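Local structure of DUF1904 domain-containing protein (Vibrio cholerae O1 biovar eltor str. N16961, 1U9D) at residues A[31-36]-A[51-56]; A[37-42]-A[90-95]. The protein is of unknown function but carries a DUF1904 domain, whose family is grouped with the MIF (macrophage migration inhibitory factor) proteins, so a related fold is probable. All coordinates share one frame; numbering follows the deposited sequence.

Contact 1: residues A[31-36]-A[51-56]; sequences SLVPTL and FTFELI
Phe53, on strand 52-55, meets Val33 and Leu36 of helix 26-44, and the whole contact between 31-36 and 51-56 is built round its ring; together the two segments bury 156 Å². Just before the strand, Phe51 turns toward the helix but meets it further along, at Leu37 and Leu40. Thr52 sits in the strand, where its backbone pairs with Pro17 and Leu19 and its hydroxyl bonds to the imidazole of His18.

At Phe53 the side chain is directed at the helix, with CG anti to the carbonyl carbon and beside the backbone N (chi1 -57°). One face of the ring then receives a methyl of Val33. The evidence is a CH-pi contact in which Val33 CG1 lies 3.9 Å from the centroid of the Phe53 ring and 18° off its normal. The methyl is displaced toward the rim, its shortest approach being Val33 CG1 to Phe53 CD2, 3.7 Å. The second methyl covers the root of the ring, Val33 CG2 standing 3.9 Å from Phe53 CB. Both branches of the valine are therefore used, CG1 reaching the ring because it stands anti to the backbone N (chi1 162°). Leu36, one helical turn later, adds a looser and oblique approach, with Leu36 CB 4.4 Å from Phe53 CE1.

Beyond Phe53, Glu54 points away from the helix, while Leu55 packs on Ala26 and Val29, earlier along the same helix. This apolar seam joins the helix to the last strand of the unit 18-22, 26-44, 52-55, the characteristic packing of a beta-alpha-beta crossover, whose two strands are parallel neighbours in the sheet.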
loop_
_atom_site.group_PDB
_atom_site.type_symbol
_atom_site.label_atom_id
_atom_site.label_comp_id
_atom_site.label_asym_id
_atom_site.label_seq_id
_atom_site.Cartn_x
_atom_site.Cartn_y
_atom_site.Cartn_z
ATOM N N SER A 31 -11.656 -5.165 -24.888
ATOM C CA SER A 31 -12.542 -4.273 -24.156
ATOM C C SER A 31 -12.257 -4.244 -22.662
ATOM O O SER A 31 -12.390 -3.202 -22.021
ATOM C CB SER A 31 -13.998 -4.705 -24.355
ATOM O OG SER A 31 -14.315 -4.794 -25.741
ATOM N N LEU A 32 -11.881 -5.399 -22.126
ATOM C CA LEU A 32 -11.653 -5.621 -20.706
ATOM C C LEU A 32 -10.402 -4.934 -20.173
ATOM O O LEU A 32 -10.360 -4.487 -19.029
ATOM C CB LEU A 32 -11.430 -7.103 -20.487
ATOM C CG LEU A 32 -12.264 -7.782 -19.447
ATOM C CD1 LEU A 32 -12.184 -9.252 -19.710
ATOM C CD2 LEU A 32 -11.725 -7.425 -18.093
ATOM N N VAL A 33 -9.363 -4.902 -20.988
ATOM C CA VAL A 33 -8.042 -4.599 -20.465
ATOM C C VAL A 33 -8.007 -3.172 -19.920
ATOM O O VAL A 33 -7.606 -2.987 -18.787
ATOM C CB VAL A 33 -6.928 -4.873 -21.477
ATOM C CG1 VAL A 33 -5.631 -4.119 -21.061
ATOM C CG2 VAL A 33 -6.646 -6.375 -21.554
ATOM N N PRO A 34 -8.477 -2.168 -20.658
ATOM C CA PRO A 34 -8.455 -0.799 -20.113
ATOM C C PRO A 34 -9.244 -0.616 -18.831
ATOM O O PRO A 34 -8.792 0.083 -17.939
ATOM C CB PRO A 34 -9.101 0.057 -21.205
ATOM C CG PRO A 34 -9.139 -0.791 -22.444
ATOM C CD PRO A 34 -9.031 -2.219 -22.021
ATOM N N THR A 35 -10.406 -1.239 -18.729
ATOM C CA THR A 35 -11.191 -1.086 -17.519
ATOM C C THR A 35 -10.585 -1.860 -16.358
ATOM O O THR A 35 -10.622 -1.406 -15.209
ATOM C CB THR A 35 -12.666 -1.487 -17.767
ATOM O OG1 THR A 35 -12.742 -2.856 -18.159
ATOM C CG2 THR A 35 -13.217 -0.758 -18.953
ATOM N N LEU A 36 -10.009 -3.027 -16.637
ATOM C CA LEU A 36 -9.329 -3.790 -15.585
ATOM C C LEU A 36 -8.112 -3.068 -15.058
ATOM O O LEU A 36 -7.849 -3.067 -13.863
ATOM C CB LEU A 36 -8.891 -5.171 -16.081
ATOM C CG LEU A 36 -9.642 -6.373 -15.584
ATOM C CD1 LEU A 36 -8.812 -7.613 -15.942
ATOM C CD2 LEU A 36 -9.903 -6.294 -14.111
ATOM N N PHE A 51 1.501 -3.693 -14.480
ATOM C CA PHE A 51 0.642 -4.780 -14.931
ATOM C C PHE A 51 0.949 -5.119 -16.385
ATOM O O PHE A 51 1.260 -4.236 -17.190
ATOM C CB PHE A 51 -0.844 -4.396 -14.821
ATOM C CG PHE A 51 -1.291 -4.054 -13.433
ATOM C CD1 PHE A 51 -2.033 -4.956 -12.687
ATOM C CD2 PHE A 51 -1.017 -2.817 -12.890
ATOM C CE1 PHE A 51 -2.423 -4.663 -11.398
ATOM C CE2 PHE A 51 -1.440 -2.502 -11.601
ATOM C CZ PHE A 51 -2.137 -3.436 -10.861
ATOM N N THR A 52 0.863 -6.399 -16.732
ATOM C CA THR A 52 0.895 -6.800 -18.129
ATOM C C THR A 52 -0.316 -7.709 -18.373
ATOM O O THR A 52 -0.784 -8.410 -17.469
ATOM C CB THR A 52 2.217 -7.472 -18.509
ATOM O OG1 THR A 52 2.322 -8.748 -17.866
ATOM C CG2 THR A 52 3.420 -6.693 -17.978
ATOM N N PHE A 53 -0.823 -7.650 -19.588
ATOM C CA PHE A 53 -2.009 -8.378 -19.994
ATOM C C PHE A 53 -1.678 -9.149 -21.256
ATOM O O PHE A 53 -1.130 -8.579 -22.206
ATOM C CB PHE A 53 -3.136 -7.398 -20.285
ATOM C CG PHE A 53 -3.470 -6.515 -19.141
ATOM C CD1 PHE A 53 -4.455 -6.868 -18.249
ATOM C CD2 PHE A 53 -2.789 -5.326 -18.939
ATOM C CE1 PHE A 53 -4.754 -6.048 -17.174
ATOM C CE2 PHE A 53 -3.082 -4.534 -17.880
ATOM C CZ PHE A 53 -4.064 -4.902 -16.985
ATOM N N GLU A 54 -1.994 -10.442 -21.284
ATOM C CA GLU A 54 -1.651 -11.286 -22.425
ATOM C C GLU A 54 -2.892 -12.062 -22.881
ATOM O O GLU A 54 -3.550 -12.659 -22.078
ATOM C CB GLU A 54 -0.541 -12.257 -22.003
ATOM C CG GLU A 54 -0.161 -13.306 -23.020
ATOM C CD GLU A 54 1.103 -14.084 -22.649
ATOM O OE1 GLU A 54 1.521 -14.929 -23.476
ATOM O OE2 GLU A 54 1.691 -13.878 -21.550
ATOM N N LEU A 55 -3.202 -12.047 -24.169
ATOM C CA LEU A 55 -4.209 -12.925 -24.748
ATOM C C LEU A 55 -3.491 -14.144 -25.313
ATOM O O LEU A 55 -2.647 -13.998 -26.172
ATOM C CB LEU A 55 -4.937 -12.216 -25.876
ATOM C CG LEU A 55 -5.991 -13.004 -26.664
ATOM C CD1 LEU A 55 -7.027 -13.577 -25.734
ATOM C CD2 LEU A 55 -6.587 -12.089 -27.733
ATOM N N ILE A 56 -3.862 -15.335 -24.847
ATOM C CA ILE A 56 -3.142 -16.559 -25.161
ATOM C C ILE A 56 -3.874 -17.163 -26.351
ATOM O O ILE A 56 -5.076 -17.292 -26.303
ATOM C CB ILE A 56 -3.161 -17.505 -23.929
ATOM C CG1 ILE A 56 -2.428 -16.863 -22.751
ATOM C CG2 ILE A 56 -2.570 -18.869 -24.251
ATOM C CD1 ILE A 56 -1.000 -16.599 -23.003
#

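Contact 2: residues A[37-42]-A[90-95]; sequences LNELSS and TDQIRQ
A sparse polar contact between two helices, at the surface of the fold, brings Glu39 of helix 26-44 opposite Gln92 of helix 79-97. Only 81 Å² is buried between 37-42 and 90-95, and the nearest CA atoms, those of Glu39 and Gln92, are still 9.4 Å apart, so long side chains have to span the gap. Glu39 does so with CG anti to the backbone N (chi1 -157°) and the chain extended beyond it; Gln92 comes from the other helix with a bend at chi2, and the two chains overlap side by side, running in opposite senses.

Their flat ends are turned 30° from one another. Glu39 OE1 lies 2.6 Å from the atom modelled as Gln92 OE1, but the oxygen and nitrogen of the amide are probably interchanged, and with their places exchanged a hydrogen bond might form here. The end of Gln92 also lies near the stem of Glu39. Glu39 packs on Val88 as well, one turn before Gln92, while Leu40 reaches Ile85 and Val88. On the other helix, Gln92 rests against Leu32 and Leu36, which extends the packing to the preceding turns of helix 26-44.

The two helices run in roughly opposite directions, an antiparallel pairing as in the two beta-alpha-beta units of the MIF fold.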
loop_
_atom_site.group_PDB
_atom_site.type_symbol
_atom_site.label_atom_id
_atom_site.label_comp_id
_atom_site.label_asym_id
_atom_site.label_seq_id
_atom_site.Cartn_x
_atom_site.Cartn_y
_atom_site.Cartn_z
ATOM N N LEU A 37 -7.334 -2.475 -15.942
ATOM C CA LEU A 37 -6.150 -1.743 -15.512
ATOM C C LEU A 37 -6.532 -0.594 -14.563
ATOM O O LEU A 37 -5.908 -0.399 -13.521
ATOM C CB LEU A 37 -5.364 -1.211 -16.724
ATOM C CG LEU A 37 -4.112 -0.424 -16.386
ATOM C CD1 LEU A 37 -3.191 -1.211 -15.465
ATOM C CD2 LEU A 37 -3.388 -0.035 -17.664
ATOM N N ASN A 38 -7.580 0.139 -14.915
ATOM C CA ASN A 38 -8.078 1.219 -14.085
ATOM C C ASN A 38 -8.450 0.719 -12.693
ATOM O O ASN A 38 -7.982 1.256 -11.686
ATOM C CB ASN A 38 -9.305 1.876 -14.719
ATOM C CG ASN A 38 -8.968 2.745 -15.909
ATOM O OD1 ASN A 38 -7.845 3.205 -16.075
ATOM N ND2 ASN A 38 -9.966 2.978 -16.749
ATOM N N GLU A 39 -9.261 -0.330 -12.638
ATOM C CA GLU A 39 -9.732 -0.856 -11.356
ATOM C C GLU A 39 -8.643 -1.522 -10.506
ATOM O O GLU A 39 -8.566 -1.270 -9.294
ATOM C CB GLU A 39 -10.950 -1.777 -11.523
ATOM C CG GLU A 39 -11.751 -1.861 -10.230
ATOM C CD GLU A 39 -13.099 -2.564 -10.331
ATOM O OE1 GLU A 39 -13.471 -3.054 -11.418
ATOM O OE2 GLU A 39 -13.796 -2.631 -9.287
ATOM N N LEU A 40 -7.784 -2.336 -11.116
ATOM C CA LEU A 40 -6.714 -3.010 -10.360
ATOM C C LEU A 40 -5.633 -2.062 -9.859
ATOM O O LEU A 40 -5.140 -2.212 -8.746
ATOM C CB LEU A 40 -6.084 -4.127 -11.182
ATOM C CG LEU A 40 -7.037 -5.268 -11.526
ATOM C CD1 LEU A 40 -6.344 -6.290 -12.426
ATOM C CD2 LEU A 40 -7.555 -5.943 -10.265
ATOM N N SER A 41 -5.260 -1.073 -10.655
ATOM C CA SER A 41 -4.185 -0.183 -10.227
ATOM C C SER A 41 -4.651 0.672 -9.041
ATOM O O SER A 41 -3.875 0.920 -8.120
ATOM C CB SER A 41 -3.635 0.654 -11.381
ATOM O OG SER A 41 -4.632 1.436 -11.970
ATOM N N SER A 42 -5.922 1.078 -9.059
ATOM C CA SER A 42 -6.554 1.771 -7.934
ATOM C C SER A 42 -6.645 0.887 -6.703
ATOM O O SER A 42 -6.249 1.278 -5.595
ATOM C CB SER A 42 -7.979 2.186 -8.295
ATOM O OG SER A 42 -7.988 3.129 -9.337
ATOM N N THR A 90 -13.600 -11.054 -11.930
ATOM C CA THR A 90 -14.792 -11.817 -12.212
ATOM C C THR A 90 -15.956 -10.927 -12.591
ATOM O O THR A 90 -16.632 -11.172 -13.599
ATOM C CB THR A 90 -15.122 -12.685 -10.998
ATOM O OG1 THR A 90 -14.033 -13.601 -10.795
ATOM C CG2 THR A 90 -16.314 -13.561 -11.274
ATOM N N ASP A 91 -16.134 -9.871 -11.817
ATOM C CA ASP A 91 -17.185 -8.886 -12.030
ATOM C C ASP A 91 -17.067 -8.152 -13.366
ATOM O O ASP A 91 -18.058 -8.015 -14.087
ATOM C CB ASP A 91 -17.238 -7.923 -10.834
ATOM C CG ASP A 91 -17.939 -8.546 -9.620
ATOM O OD1 ASP A 91 -18.587 -9.613 -9.789
ATOM O OD2 ASP A 91 -17.907 -8.059 -8.458
ATOM N N GLN A 92 -15.868 -7.743 -13.752
ATOM C CA GLN A 92 -15.693 -7.137 -15.067
ATOM C C GLN A 92 -15.967 -8.088 -16.228
ATOM O O GLN A 92 -16.663 -7.730 -17.183
ATOM C CB GLN A 92 -14.304 -6.538 -15.173
ATOM C CG GLN A 92 -14.145 -5.380 -14.195
ATOM C CD GLN A 92 -13.241 -4.283 -14.696
ATOM O OE1 GLN A 92 -12.963 -3.333 -13.961
ATOM N NE2 GLN A 92 -12.755 -4.413 -15.923
ATOM N N ILE A 93 -15.459 -9.315 -16.146
ATOM C CA ILE A 93 -15.746 -10.311 -17.167
ATOM C C ILE A 93 -17.257 -10.599 -17.252
ATOM O O ILE A 93 -17.780 -10.770 -18.341
ATOM C CB ILE A 93 -14.924 -11.618 -16.940
ATOM C CG1 ILE A 93 -13.588 -11.551 -17.675
ATOM C CG2 ILE A 93 -15.654 -12.827 -17.460
ATOM C CD1 ILE A 93 -12.407 -11.374 -16.794
ATOM N N ARG A 94 -17.948 -10.637 -16.124
ATOM C CA ARG A 94 -19.393 -10.907 -16.124
ATOM C C ARG A 94 -20.196 -9.841 -16.848
ATOM O O ARG A 94 -21.215 -10.128 -17.496
ATOM C CB ARG A 94 -19.904 -11.062 -14.707
ATOM C CG ARG A 94 -19.402 -12.341 -14.107
ATOM C CD ARG A 94 -20.177 -12.883 -12.982
ATOM N NE ARG A 94 -20.174 -14.343 -13.014
ATOM C CZ ARG A 94 -20.395 -15.109 -11.957
ATOM N NH1 ARG A 94 -20.648 -14.571 -10.768
ATOM N NH2 ARG A 94 -20.372 -16.429 -12.089
ATOM N N GLN A 95 -19.719 -8.612 -16.747
ATOM C CA GLN A 95 -20.285 -7.504 -17.487
ATOM C C GLN A 95 -20.291 -7.705 -18.986
ATOM O O GLN A 95 -21.201 -7.254 -19.656
ATOM C CB GLN A 95 -19.491 -6.244 -17.182
ATOM C CG GLN A 95 -20.197 -4.993 -17.567
ATOM C CD GLN A 95 -20.252 -4.046 -16.406
ATOM O OE1 GLN A 95 -19.253 -3.392 -16.102
ATOM N NE2 GLN A 95 -21.403 -3.986 -15.724
#

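Overall arrangement
Contacts 1 and 2 share helix 26-44, whose successive turns serve them, and their centres lie 10 Å apart. Contact 1 fastens this helix to strand 52-55, outermost in the sheet of this chain, whereas contact 2 sets it beside helix 79-97. The two meet directly: Leu32 CD1 is 3.4 Å from Ile93 CG1, an apolar approach between the helices, and Phe51 CE1 is 3.7 Å from Leu40 CB. Helix 26-44 joins strands 18-22 and 52-55, and helix 79-97 joins 69-74 and 104-109, each pair parallel and adjacent in one four-stranded sheet. The helices thus belong to two beta-alpha-beta units, as in the MIF fold, and lie together on that sheet.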